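PDB 5I1V: CrmK from Actinoalloteichus sp. WH1-2216-6, which is a flavoenzyme oxidase with covalently bound FAD that takes part in the recycling of shunt products in caerulomycin biosynthesis. Local coordinates for residues A226-S231 with L278-Q283; R339-S344 with E416-I421; C370-M375 with M405-D410. All coordinates share one frame; numbering follows the deposited sequence. Where two conformers were deposited one is given.

Overall arrangement
All three contacts belong to one eight-stranded antiparallel sheet. Interaction 1 pairs strands 222-231 and 277-285 toward one end of it. Interaction 3 joins strands 374-379 and 400-408, and interaction 2 sets helix 414-428 against strand 339-347, the sheet neighbour of 400-408. Interaction 1 comes first along the chain and does not touch the others; its centre lies about 23 Å from that of interaction 2 and about 19 Å from that of interaction 3. Interactions 2 and 3 touch, with centres about 7 Å apart. Interaction 3 falls between the two segments of interaction 2. Helices cover one face; on the other, the side chains of M405 and V342 lie about 6 and 7 Å from FAD.

Interaction 1 (A226-S231 with L278-Q283); sequences ARVSWS and LAMHAQ
V228 and M280 face each other as a hydrogen-bonded pair of two antiparallel strands. Their side chains run alongside one another and point the same way, with V228 CG2 3.8 Å from M280 CE. The chain of M280 is extended through its first two torsions and turns only at the last (chi3 86°), which brings CE up beside the valine. W230 uses the edge of its ring: M280 CB lies in the ring plane, 3.8 Å from W230 CZ3. The other branch of the valine, V228 CG1, sits over one face of the indole, offset toward the rim. L278 crosses the tryptophan at about a right angle, with L278 CB 4.0 Å from W230 CE3.

Six backbone hydrogen bonds hold this register. V228 N gives to M280 O at 2.8 Å, and M280 N returns a bond to V228 O. The pairs A226-A282 and W230-L278 are bonded in the same reciprocal way. Between them lie the non-hydrogen-bonded pairs R227-H281 and S229-A279. Here CA-H groups reach carbonyl oxygens, as with S229 CA and L278 O at 3.1 Å.

Further out, M280 rests on F298, L299 and L302 of helix 291-303, and W230 and M280 both touch L268 of the next strand. R227 packs on P333 of the second subunit. The sheet therefore has two chemically different faces. The face of A226, V228, W230, L278, M280 and A282 is apolar and buried, partly under helix 291-303 and partly under loop residues such as P310, whereas that of R227, S229, A279 and H281 is more polar.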
ATOM      1  N   ALA A 226      18.134  -9.003  -8.176  1.00 29.25           N
ATOM      2  CA  ALA A 226      19.049  -9.547  -7.201  1.00 30.72           C
ATOM      3  C   ALA A 226      18.921  -8.737  -5.928  1.00 31.27           C
ATOM      4  O   ALA A 226      18.951  -7.500  -5.955  1.00 29.99           O
ATOM      5  CB  ALA A 226      20.481  -9.484  -7.724  1.00 29.58           C
ATOM      6  N   ARG A 227      18.798  -9.435  -4.813  1.00 28.02           N
ATOM      7  CA  ARG A 227      18.669  -8.794  -3.529  1.00 32.38           C
ATOM      8  C   ARG A 227      19.823  -9.384  -2.711  1.00 31.23           C
ATOM      9  O   ARG A 227      20.031 -10.590  -2.674  1.00 30.26           O
ATOM     10  CB  ARG A 227      17.297  -9.057  -2.936  1.00 38.60           C
ATOM     11  CG  ARG A 227      16.176  -8.910  -3.995  1.00 46.96           C
ATOM     12  CD  ARG A 227      14.962  -8.105  -3.544  1.00 50.92           C
ATOM     13  NE  ARG A 227      14.280  -8.783  -2.450  1.00 58.41           N
ATOM     14  CZ  ARG A 227      13.895  -8.227  -1.299  1.00 68.94           C
ATOM     15  NH1 ARG A 227      14.057  -6.921  -1.060  1.00 67.06           N
ATOM     16  NH2 ARG A 227      13.309  -8.989  -0.374  1.00 73.97           N
ATOM     17  N   VAL A 228      20.620  -8.501  -2.157  1.00 33.91           N
ATOM     18  CA  VAL A 228      21.887  -8.859  -1.558  1.00 29.48           C
ATOM     19  C   VAL A 228      21.904  -8.265  -0.173  1.00 30.72           C
ATOM     20  O   VAL A 228      21.398  -7.191   0.020  1.00 29.75           O
ATOM     21  CB  VAL A 228      23.015  -8.279  -2.400  1.00 30.87           C
ATOM     22  CG1 VAL A 228      24.372  -8.727  -1.886  1.00 30.42           C
ATOM     23  CG2 VAL A 228      22.870  -8.732  -3.830  1.00 32.86           C
ATOM     24  N   SER A 229      22.494  -8.946   0.806  1.00 30.63           N
ATOM     25  CA  SER A 229      22.753  -8.336   2.105  1.00 31.77           C
ATOM     26  C   SER A 229      24.113  -8.770   2.628  1.00 31.81           C
ATOM     27  O   SER A 229      24.536  -9.893   2.381  1.00 29.89           O
ATOM     28  CB  SER A 229      21.684  -8.738   3.110  1.00 36.45           C
ATOM     29  OG  SER A 229      21.496 -10.130   3.051  1.00 37.58           O
ATOM     30  N   TRP A 230      24.784  -7.868   3.341  1.00 31.47           N
ATOM     31  CA  TRP A 230      26.080  -8.146   3.952  1.00 31.69           C
ATOM     32  C   TRP A 230      25.927  -7.988   5.460  1.00 30.39           C
ATOM     33  O   TRP A 230      25.427  -6.984   5.929  1.00 28.67           O
ATOM     34  CB  TRP A 230      27.152  -7.168   3.477  1.00 29.87           C
ATOM     35  CG  TRP A 230      27.533  -7.225   2.059  1.00 30.77           C
ATOM     36  CD1 TRP A 230      28.643  -7.821   1.539  1.00 30.78           C
ATOM     37  CD2 TRP A 230      26.847  -6.609   0.961  1.00 28.72           C
ATOM     38  NE1 TRP A 230      28.680  -7.647   0.182  1.00 30.65           N
ATOM     39  CE2 TRP A 230      27.587  -6.902  -0.201  1.00 30.60           C
ATOM     40  CE3 TRP A 230      25.649  -5.874   0.845  1.00 27.84           C
ATOM     41  CZ2 TRP A 230      27.191  -6.465  -1.480  1.00 28.95           C
ATOM     42  CZ3 TRP A 230      25.271  -5.418  -0.408  1.00 27.76           C
ATOM     43  CH2 TRP A 230      26.050  -5.713  -1.561  1.00 28.02           C
ATOM     44  N   SER A 231      26.378  -8.970   6.240  1.00 31.19           N
ATOM     45  CA  SER A 231      26.120  -8.928   7.678  1.00 31.32           C
ATOM     46  C   SER A 231      27.002  -7.886   8.336  1.00 30.46           C
ATOM     47  O   SER A 231      28.228  -7.881   8.128  1.00 33.41           O
ATOM     48  CB  SER A 231      26.344 -10.316   8.322  1.00 33.59           C
ATOM     49  OG  SER A 231      26.319 -10.193   9.743  1.00 36.42           O
ATOM     50  N   LEU A 278      23.935  -4.459   5.642  1.00 30.07           N
ATOM     51  CA  LEU A 278      23.819  -3.558   4.477  1.00 29.72           C
ATOM     52  C   LEU A 278      22.986  -4.308   3.468  1.00 28.36           C
ATOM     53  O   LEU A 278      22.981  -5.516   3.489  1.00 27.41           O
ATOM     54  CB  LEU A 278      25.164  -3.295   3.822  1.00 32.54           C
ATOM     55  CG  LEU A 278      26.197  -2.281   4.330  1.00 34.56           C
ATOM     56  CD1 LEU A 278      25.953  -1.708   5.689  1.00 33.07           C
ATOM     57  CD2 LEU A 278      27.604  -2.829   4.247  1.00 35.77           C
ATOM     58  N   ALA A 279      22.244  -3.603   2.592  1.00 26.25           N
ATOM     59  CA  ALA A 279      21.348  -4.288   1.695  1.00 27.45           C
ATOM     60  C   ALA A 279      21.473  -3.645   0.317  1.00 28.10           C
ATOM     61  O   ALA A 279      21.723  -2.460   0.209  1.00 27.99           O
ATOM     62  CB  ALA A 279      19.916  -4.173   2.198  1.00 30.96           C
ATOM     63  N   MET A 280      21.371  -4.431  -0.733  1.00 28.66           N
ATOM     64  CA  MET A 280      21.300  -3.860  -2.060  1.00 29.19           C
ATOM     65  C   MET A 280      20.258  -4.574  -2.884  1.00 27.83           C
ATOM     66  O   MET A 280      20.082  -5.786  -2.750  1.00 27.64           O
ATOM     67  CB  MET A 280      22.651  -3.908  -2.755  1.00 29.74           C
ATOM     68  CG  MET A 280      22.561  -3.566  -4.239  1.00 31.27           C
ATOM     69  SD  MET A 280      24.154  -3.700  -5.011  1.00 32.78           S
ATOM     70  CE  MET A 280      24.106  -5.441  -5.369  1.00 33.81           C
ATOM     71  N   HIS A 281      19.544  -3.803  -3.709  1.00 27.12           N
ATOM     72  CA  HIS A 281      18.736  -4.427  -4.741  0.50 27.91           C
ATOM     73  C   HIS A 281      19.183  -3.935  -6.104  1.00 27.42           C
ATOM     74  O   HIS A 281      19.593  -2.792  -6.281  1.00 28.22           O
ATOM     75  CB  HIS A 281      17.234  -4.230  -4.532  0.50 30.55           C
ATOM     76  CG  HIS A 281      16.815  -2.802  -4.472  0.50 31.26           C
ATOM     77  ND1 HIS A 281      16.608  -2.144  -3.283  0.50 33.08           N
ATOM     78  CD2 HIS A 281      16.590  -1.896  -5.450  0.50 34.05           C
ATOM     79  CE1 HIS A 281      16.251  -0.897  -3.528  0.50 35.22           C
ATOM     80  NE2 HIS A 281      16.225  -0.721  -4.835  0.50 36.11           N
ATOM     81  N   ALA A 282      19.175  -4.857  -7.055  1.00 24.62           N
ATOM     82  CA  ALA A 282      19.537  -4.567  -8.418  1.00 27.80           C
ATOM     83  C   ALA A 282      18.610  -5.274  -9.370  1.00 26.79           C
ATOM     84  O   ALA A 282      18.037  -6.346  -9.039  1.00 27.65           O
ATOM     85  CB  ALA A 282      20.974  -4.940  -8.683  1.00 28.96           C
ATOM     86  N   GLN A 283      18.414  -4.646 -10.533  1.00 25.31           N
ATOM     87  CA  GLN A 283      17.522  -5.154 -11.535  1.00 24.12           C
ATOM     88  C   GLN A 283      18.042  -4.793 -12.887  1.00 23.46           C
ATOM     89  O   GLN A 283      18.684  -3.789 -13.044  1.00 22.15           O
ATOM     90  CB  GLN A 283      16.074  -4.607 -11.346  1.00 24.73           C
ATOM     91  CG  GLN A 283      15.956  -3.104 -11.505  1.00 26.60           C
ATOM     92  CD  GLN A 283      14.599  -2.485 -11.200  1.00 28.73           C
ATOM     93  OE1 GLN A 283      14.050  -2.647 -10.147  1.00 28.68           O
ATOM     94  NE2 GLN A 283      14.085  -1.723 -12.134  1.00 32.49           N
TER

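Interaction 2 (R339-S344 with E416-I421); sequences RRKVKS and EHLRWI
This is a helix-on-sheet contact, in which helix 414-428 lies over strand 339-347 of the large antiparallel sheet. The two short axes run nearly parallel, at 11° and 9.2 Å apart. I421 points at the strand and makes the largest share of the contact. Its CG1 is anti to the backbone N (chi1 -168°) and the chain stays extended, which sends CD1 down to the backbone, 3.4 Å from K341 O. The branch I421 CG2 meets K341 CG at 3.7 Å. L418 adds one methyl from the side, with L418 CD2 3.8 Å from K341 CG.

The lysines take part through their methylenes. K341 bends at its second torsion (chi2 70°) and crosses both L418 and I421 at about a right angle. K343 stays extended as far as CE and runs past I421, with K343 CD 4.0 Å from I421 CG1.

Both ammonium groups have acidic partners elsewhere: K341 NZ forms salt bridges with D451 and E67, and K343 NZ with D451 and D453. D451 thus bridges the two lysines. The aliphatic stems pack against the helix, while the salt bridges at their ends probably offset the cost of burying the charges.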
ATOM      1  N   ARG A 339       7.997   9.431  12.739  1.00 23.77           N
ATOM      2  CA  ARG A 339       8.728  10.700  12.735  1.00 22.66           C
ATOM      3  C   ARG A 339       9.987  10.503  11.886  1.00 24.50           C
ATOM      4  O   ARG A 339      10.598   9.427  11.924  1.00 24.28           O
ATOM      5  CB  ARG A 339       9.039  11.126  14.159  1.00 23.83           C
ATOM      6  CG  ARG A 339       7.822  11.275  15.051  1.00 24.54           C
ATOM      7  CD  ARG A 339       8.167  11.504  16.522  1.00 25.69           C
ATOM      8  NE  ARG A 339       8.559  12.884  16.818  1.00 26.69           N
ATOM      9  CZ  ARG A 339       7.705  13.890  17.029  1.00 28.97           C
ATOM     10  NH1 ARG A 339       6.393  13.706  16.965  1.00 30.50           N
ATOM     11  NH2 ARG A 339       8.163  15.110  17.254  1.00 30.67           N
ATOM     12  N   ARG A 340      10.363  11.501  11.102  1.00 22.78           N
ATOM     13  CA  ARG A 340      11.442  11.334  10.102  1.00 24.69           C
ATOM     14  C   ARG A 340      12.258  12.556   9.901  1.00 23.96           C
ATOM     15  O   ARG A 340      11.765  13.678  10.066  1.00 26.80           O
ATOM     16  CB  ARG A 340      10.889  11.005   8.699  1.00 26.19           C
ATOM     17  CG  ARG A 340       9.745  10.030   8.665  1.00 30.81           C
ATOM     18  CD  ARG A 340       9.147   9.919   7.264  1.00 32.92           C
ATOM     19  NE  ARG A 340       8.026   8.971   7.287  1.00 35.07           N
ATOM     20  CZ  ARG A 340       8.170   7.650   7.251  1.00 38.04           C
ATOM     21  NH1 ARG A 340       7.099   6.867   7.323  1.00 39.76           N
ATOM     22  NH2 ARG A 340       9.386   7.106   7.167  1.00 35.86           N
ATOM     23  N   LYS A 341      13.497  12.353   9.445  1.00 23.38           N
ATOM     24  CA  LYS A 341      14.314  13.402   8.914  1.00 23.18           C
ATOM     25  C   LYS A 341      15.066  12.834   7.685  1.00 24.12           C
ATOM     26  O   LYS A 341      15.621  11.727   7.729  1.00 22.52           O
ATOM     27  CB  LYS A 341      15.282  13.896   9.974  1.00 26.43           C
ATOM     28  CG  LYS A 341      16.270  14.972   9.551  1.00 25.83           C
ATOM     29  CD  LYS A 341      15.634  16.313   9.308  1.00 29.49           C
ATOM     30  CE  LYS A 341      16.654  17.357   8.858  1.00 33.14           C
ATOM     31  NZ  LYS A 341      16.043  18.416   7.982  1.00 32.85           N
ATOM     32  N   VAL A 342      15.064  13.573   6.582  1.00 22.85           N
ATOM     33  CA  VAL A 342      15.750  13.118   5.356  1.00 23.62           C
ATOM     34  C   VAL A 342      16.744  14.176   4.907  1.00 22.94           C
ATOM     35  O   VAL A 342      16.594  15.363   5.198  1.00 23.17           O
ATOM     36  CB  VAL A 342      14.806  12.787   4.193  1.00 27.20           C
ATOM     37  CG1 VAL A 342      13.897  11.609   4.545  1.00 27.66           C
ATOM     38  CG2 VAL A 342      14.039  14.056   3.768  1.00 28.24           C
ATOM     39  N   LYS A 343      17.809  13.723   4.258  1.00 23.16           N
ATOM     40  CA  LYS A 343      18.749  14.606   3.614  1.00 22.16           C
ATOM     41  C   LYS A 343      19.141  13.985   2.252  1.00 21.91           C
ATOM     42  O   LYS A 343      18.915  12.818   1.993  1.00 22.67           O
ATOM     43  CB  LYS A 343      19.997  14.812   4.504  1.00 24.77           C
ATOM     44  CG  LYS A 343      19.714  15.438   5.862  1.00 25.23           C
ATOM     45  CD  LYS A 343      20.992  15.676   6.646  1.00 27.15           C
ATOM     46  CE  LYS A 343      20.738  16.472   7.900  1.00 27.92           C
ATOM     47  NZ  LYS A 343      20.938  17.931   7.660  1.00 29.62           N
ATOM     48  N   SER A 344      19.765  14.779   1.425  1.00 20.43           N
ATOM     49  CA  SER A 344      20.033  14.455   0.061  1.00 22.04           C
ATOM     50  C   SER A 344      21.363  15.062  -0.348  1.00 20.73           C
ATOM     51  O   SER A 344      21.724  16.134   0.140  1.00 22.45           O
ATOM     52  CB  SER A 344      18.872  15.032  -0.762  1.00 25.76           C
ATOM     53  OG  SER A 344      19.269  15.480  -2.016  1.00 28.09           O
ATOM     54  N   GLU A 416      18.168  12.882  19.523  1.00 35.92           N
ATOM     55  CA  GLU A 416      19.311  12.001  19.274  1.00 37.63           C
ATOM     56  C   GLU A 416      19.311  11.532  17.811  1.00 34.86           C
ATOM     57  O   GLU A 416      20.369  11.458  17.182  1.00 33.04           O
ATOM     58  CB  GLU A 416      19.344  10.843  20.270  1.00 42.36           C
ATOM     59  CG  GLU A 416      18.575   9.593  19.883  1.00 48.83           C
ATOM     60  CD  GLU A 416      18.193   8.722  21.082  1.00 56.14           C
ATOM     61  OE1 GLU A 416      17.510   9.227  22.013  1.00 60.65           O
ATOM     62  OE2 GLU A 416      18.545   7.521  21.084  1.00 62.63           O
ATOM     63  N   HIS A 417      18.126  11.269  17.265  1.00 32.48           N
ATOM     64  CA  HIS A 417      18.007  10.982  15.825  1.00 29.87           C
ATOM     65  C   HIS A 417      18.375  12.162  14.962  1.00 27.89           C
ATOM     66  O   HIS A 417      19.063  11.990  13.987  1.00 29.84           O
ATOM     67  CB  HIS A 417      16.627  10.500  15.489  1.00 29.10           C
ATOM     68  CG  HIS A 417      16.265   9.268  16.225  1.00 31.94           C
ATOM     69  ND1 HIS A 417      17.055   8.145  16.202  1.00 33.44           N
ATOM     70  CD2 HIS A 417      15.259   9.008  17.084  1.00 31.18           C
ATOM     71  CE1 HIS A 417      16.527   7.222  16.984  1.00 35.23           C
ATOM     72  NE2 HIS A 417      15.422   7.716  17.517  1.00 34.62           N
ATOM     73  N   LEU A 418      17.926  13.368  15.307  1.00 29.68           N
ATOM     74  CA  LEU A 418      18.265  14.547  14.524  1.00 29.59           C
ATOM     75  C   LEU A 418      19.747  14.797  14.636  1.00 30.35           C
ATOM     76  O   LEU A 418      20.433  15.147  13.655  1.00 27.69           O
ATOM     77  CB  LEU A 418      17.487  15.793  14.997  1.00 29.88           C
ATOM     78  CG  LEU A 418      15.982  15.841  14.649  1.00 29.27           C
ATOM     79  CD1 LEU A 418      15.296  16.927  15.428  1.00 28.19           C
ATOM     80  CD2 LEU A 418      15.841  16.097  13.161  1.00 31.88           C
ATOM     81  N   ARG A 419      20.274  14.601  15.834  1.00 31.66           N
ATOM     82  CA  ARG A 419      21.717  14.788  15.983  1.00 32.29           C
ATOM     83  C   ARG A 419      22.493  13.778  15.135  1.00 29.08           C
ATOM     84  O   ARG A 419      23.422  14.177  14.467  1.00 27.53           O
ATOM     85  CB  ARG A 419      22.167  14.823  17.456  1.00 35.52           C
ATOM     86  CG  ARG A 419      23.657  15.090  17.618  1.00 43.46           C
ATOM     87  CD  ARG A 419      24.108  15.337  19.079  1.00 45.98           C
ATOM     88  NE  ARG A 419      23.629  14.303  20.000  1.00 53.86           N
ATOM     89  CZ  ARG A 419      22.580  14.419  20.826  1.00 60.32           C
ATOM     90  NH1 ARG A 419      21.853  15.541  20.895  1.00 62.68           N
ATOM     91  NH2 ARG A 419      22.248  13.390  21.602  1.00 62.00           N
ATOM     92  N   TRP A 420      22.079  12.516  15.084  1.00 29.68           N
ATOM     93  CA  TRP A 420      22.830  11.490  14.328  1.00 29.87           C
ATOM     94  C   TRP A 420      22.915  11.792  12.811  1.00 31.16           C
ATOM     95  O   TRP A 420      24.001  11.757  12.214  1.00 29.48           O
ATOM     96  CB  TRP A 420      22.228  10.099  14.538  1.00 31.39           C
ATOM     97  CG  TRP A 420      23.007   9.032  13.810  1.00 32.35           C
ATOM     98  CD1 TRP A 420      24.116   8.369  14.274  1.00 37.72           C
ATOM     99  CD2 TRP A 420      22.795   8.564  12.468  1.00 34.10           C
ATOM    100  NE1 TRP A 420      24.595   7.499  13.296  1.00 35.60           N
ATOM    101  CE2 TRP A 420      23.793   7.602  12.190  1.00 33.62           C
ATOM    102  CE3 TRP A 420      21.836   8.846  11.476  1.00 33.20           C
ATOM    103  CZ2 TRP A 420      23.867   6.943  10.971  1.00 31.73           C
ATOM    104  CZ3 TRP A 420      21.930   8.200  10.251  1.00 31.51           C
ATOM    105  CH2 TRP A 420      22.927   7.249  10.018  1.00 33.81           C
ATOM    106  N   ILE A 421      21.771  12.143  12.205  1.00 28.85           N
ATOM    107  CA  ILE A 421      21.736  12.398  10.770  1.00 27.91           C
ATOM    108  C   ILE A 421      22.443  13.709  10.427  1.00 27.64           C
ATOM    109  O   ILE A 421      23.091  13.806   9.397  1.00 26.83           O
ATOM    110  CB  ILE A 421      20.292  12.341  10.203  1.00 26.46           C
ATOM    111  CG1 ILE A 421      20.347  12.309   8.683  1.00 26.37           C
ATOM    112  CG2 ILE A 421      19.392  13.484  10.720  1.00 26.87           C
ATOM    113  CD1 ILE A 421      19.004  11.954   8.029  1.00 24.80           C
TER

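Interaction 3 (C370-M375 with M405-D410); sequences CPSAAM and MVAWTD
A373 and V406 meet through methyl groups, A373 CB lying 3.8 Å from V406 CG1. V406 CG1 is anti to its carbonyl carbon (chi1 -74°), which places that branch against the alanine. W420 of helix 414-428 touches both side chains.

S372 approaches A407 chiefly with its carbon, CB being closer to A407 O than OG is: S372 CB is 3.9 Å from A407 CB and 3.6 Å from A407 O. C370 SG comes to 3.5 Å from A407 O. M405 bends at chi2 and chi3, with its first two torsions far from staggered (114° and 115°). The bends carry its tip off from strand 374-379, and its side chain is about 6 Å from the FAD.

The backbone pairing is short. A374 and M405 form one hydrogen-bonded antiparallel pair, with A374 N to M405 O and M405 N to A374 O both 3.0 Å. Just before it, a type I turn from C370 to A373, closed by A373 N to C370 O, takes the chain out of line with strand 400-408. The bonded pair follows directly on the end of the turn. A407 N is buried by the contact without a partner in the model, and the contacts beside it are made by small side chains, S372, A373 and A407.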
ATOM      1  N   CYS A 370      19.166   2.639  15.997  1.00 39.13           N
ATOM      2  CA  CYS A 370      18.032   2.929  15.154  1.00 37.33           C
ATOM      3  C   CYS A 370      18.195   2.130  13.881  1.00 33.80           C
ATOM      4  O   CYS A 370      18.977   2.492  12.994  1.00 32.59           O
ATOM      5  CB  CYS A 370      17.924   4.428  14.897  1.00 35.75           C
ATOM      6  SG  CYS A 370      16.596   4.913  13.769  1.00 41.58           S
ATOM      7  N   PRO A 371      17.499   0.997  13.809  1.00 34.27           N
ATOM      8  CA  PRO A 371      17.647   0.120  12.667  1.00 33.43           C
ATOM      9  C   PRO A 371      17.091   0.760  11.380  1.00 35.38           C
ATOM     10  O   PRO A 371      17.419   0.289  10.294  1.00 30.23           O
ATOM     11  CB  PRO A 371      16.813  -1.117  13.042  1.00 36.48           C
ATOM     12  CG  PRO A 371      16.503  -0.987  14.476  1.00 35.63           C
ATOM     13  CD  PRO A 371      16.548   0.474  14.799  1.00 36.09           C
ATOM     14  N   SER A 372      16.262   1.803  11.499  1.00 34.97           N
ATOM     15  CA  SER A 372      15.874   2.581  10.300  1.00 38.29           C
ATOM     16  C   SER A 372      16.870   3.613   9.799  1.00 35.96           C
ATOM     17  O   SER A 372      16.686   4.138   8.710  1.00 43.16           O
ATOM     18  CB  SER A 372      14.555   3.273  10.519  1.00 37.74           C
ATOM     19  OG  SER A 372      13.660   2.296  10.934  1.00 36.94           O
ATOM     20  N   ALA A 373      17.922   3.911  10.549  1.00 31.55           N
ATOM     21  CA  ALA A 373      18.883   4.882  10.097  1.00 28.79           C
ATOM     22  C   ALA A 373      19.748   4.321   8.975  1.00 28.17           C
ATOM     23  O   ALA A 373      20.260   3.208   9.072  1.00 27.32           O
ATOM     24  CB  ALA A 373      19.750   5.347  11.255  1.00 31.83           C
ATOM     25  N   ALA A 374      19.923   5.104   7.916  1.00 26.89           N
ATOM     26  CA  ALA A 374      20.650   4.659   6.723  1.00 26.40           C
ATOM     27  C   ALA A 374      21.101   5.810   5.847  1.00 27.29           C
ATOM     28  O   ALA A 374      20.522   6.905   5.870  1.00 27.61           O
ATOM     29  CB  ALA A 374      19.824   3.701   5.916  1.00 25.33           C
ATOM     30  N   MET A 375      22.164   5.554   5.096  1.00 26.92           N
ATOM     31  CA  MET A 375      22.403   6.297   3.892  1.00 28.44           C
ATOM     32  C   MET A 375      22.330   5.327   2.727  1.00 27.53           C
ATOM     33  O   MET A 375      22.562   4.119   2.867  1.00 29.49           O
ATOM     34  CB  MET A 375      23.691   7.145   3.924  1.00 30.94           C
ATOM     35  CG  MET A 375      24.989   6.402   4.048  1.00 33.01           C
ATOM     36  SD  MET A 375      26.382   7.571   4.080  1.00 34.66           S
ATOM     37  CE  MET A 375      26.238   8.285   2.435  1.00 36.70           C
ATOM     38  N   MET A 405      18.345   8.955   5.778  1.00 24.65           N
ATOM     39  CA  MET A 405      17.089   8.929   6.498  1.00 28.34           C
ATOM     40  C   MET A 405      17.229   8.317   7.910  1.00 27.69           C
ATOM     41  O   MET A 405      18.077   7.444   8.138  1.00 24.56           O
ATOM     42  CB  MET A 405      16.009   8.285   5.618  1.00 35.89           C
ATOM     43  CG  MET A 405      15.386   6.960   6.024  1.00 48.68           C
ATOM     44  SD  MET A 405      13.591   7.052   6.436  1.00 67.61           S
ATOM     45  CE  MET A 405      12.903   8.258   5.296  1.00 54.30           C
ATOM     46  N   VAL A 406      16.442   8.863   8.844  1.00 24.99           N
ATOM     47  CA  VAL A 406      16.240   8.306  10.186  1.00 27.21           C
ATOM     48  C   VAL A 406      14.743   8.358  10.373  1.00 25.45           C
ATOM     49  O   VAL A 406      14.090   9.353   9.951  1.00 24.35           O
ATOM     50  CB  VAL A 406      16.923   9.093  11.332  1.00 29.47           C
ATOM     51  CG1 VAL A 406      18.407   8.871  11.334  1.00 35.89           C
ATOM     52  CG2 VAL A 406      16.694  10.570  11.220  1.00 30.95           C
ATOM     53  N   ALA A 407      14.192   7.241  10.838  1.00 26.77           N
ATOM     54  CA  ALA A 407      12.755   7.105  11.143  1.00 25.35           C
ATOM     55  C   ALA A 407      12.587   6.557  12.555  1.00 28.40           C
ATOM     56  O   ALA A 407      13.306   5.647  12.973  1.00 27.88           O
ATOM     57  CB  ALA A 407      12.086   6.223  10.153  1.00 25.90           C
ATOM     58  N   TRP A 408      11.676   7.147  13.315  1.00 27.65           N
ATOM     59  CA  TRP A 408      11.449   6.715  14.692  1.00 28.62           C
ATOM     60  C   TRP A 408      10.018   7.056  15.116  1.00 28.80           C
ATOM     61  O   TRP A 408       9.255   7.694  14.356  1.00 26.80           O
ATOM     62  CB  TRP A 408      12.501   7.343  15.617  1.00 28.61           C
ATOM     63  CG  TRP A 408      12.375   8.811  15.830  1.00 27.17           C
ATOM     64  CD1 TRP A 408      11.824   9.419  16.906  1.00 27.42           C
ATOM     65  CD2 TRP A 408      12.790   9.860  14.953  1.00 27.29           C
ATOM     66  NE1 TRP A 408      11.887  10.771  16.781  1.00 27.22           N
ATOM     67  CE2 TRP A 408      12.458  11.078  15.577  1.00 26.55           C
ATOM     68  CE3 TRP A 408      13.404   9.895  13.692  1.00 27.96           C
ATOM     69  CZ2 TRP A 408      12.762  12.318  15.016  1.00 26.07           C
ATOM     70  CZ3 TRP A 408      13.680  11.127  13.123  1.00 27.27           C
ATOM     71  CH2 TRP A 408      13.370  12.317  13.781  1.00 28.87           C
ATOM     72  N   THR A 409       9.633   6.636  16.315  1.00 28.94           N
ATOM     73  CA  THR A 409       8.262   6.849  16.738  1.00 31.21           C
ATOM     74  C   THR A 409       8.103   7.649  18.009  1.00 32.58           C
ATOM     75  O   THR A 409       7.091   8.300  18.182  1.00 29.34           O
ATOM     76  CB  THR A 409       7.506   5.521  16.897  1.00 33.24           C
ATOM     77  OG1 THR A 409       8.214   4.675  17.804  1.00 34.83           O
ATOM     78  CG2 THR A 409       7.339   4.804  15.550  1.00 32.67           C
ATOM     79  N   ASP A 410       9.094   7.624  18.902  1.00 34.82           N
ATOM     80  CA  ASP A 410       8.960   8.326  20.203  1.00 35.67           C
ATOM     81  C   ASP A 410       9.460   9.769  20.123  1.00 31.92           C
ATOM     82  O   ASP A 410      10.619   9.992  19.798  1.00 32.50           O
ATOM     83  CB  ASP A 410       9.739   7.567  21.292  1.00 37.92           C
ATOM     84  CG  ASP A 410       9.501   8.126  22.691  1.00 43.15           C
ATOM     85  OD1 ASP A 410       9.151   9.328  22.868  1.00 42.33           O
ATOM     86  OD2 ASP A 410       9.684   7.341  23.635  1.00 50.42           O
TER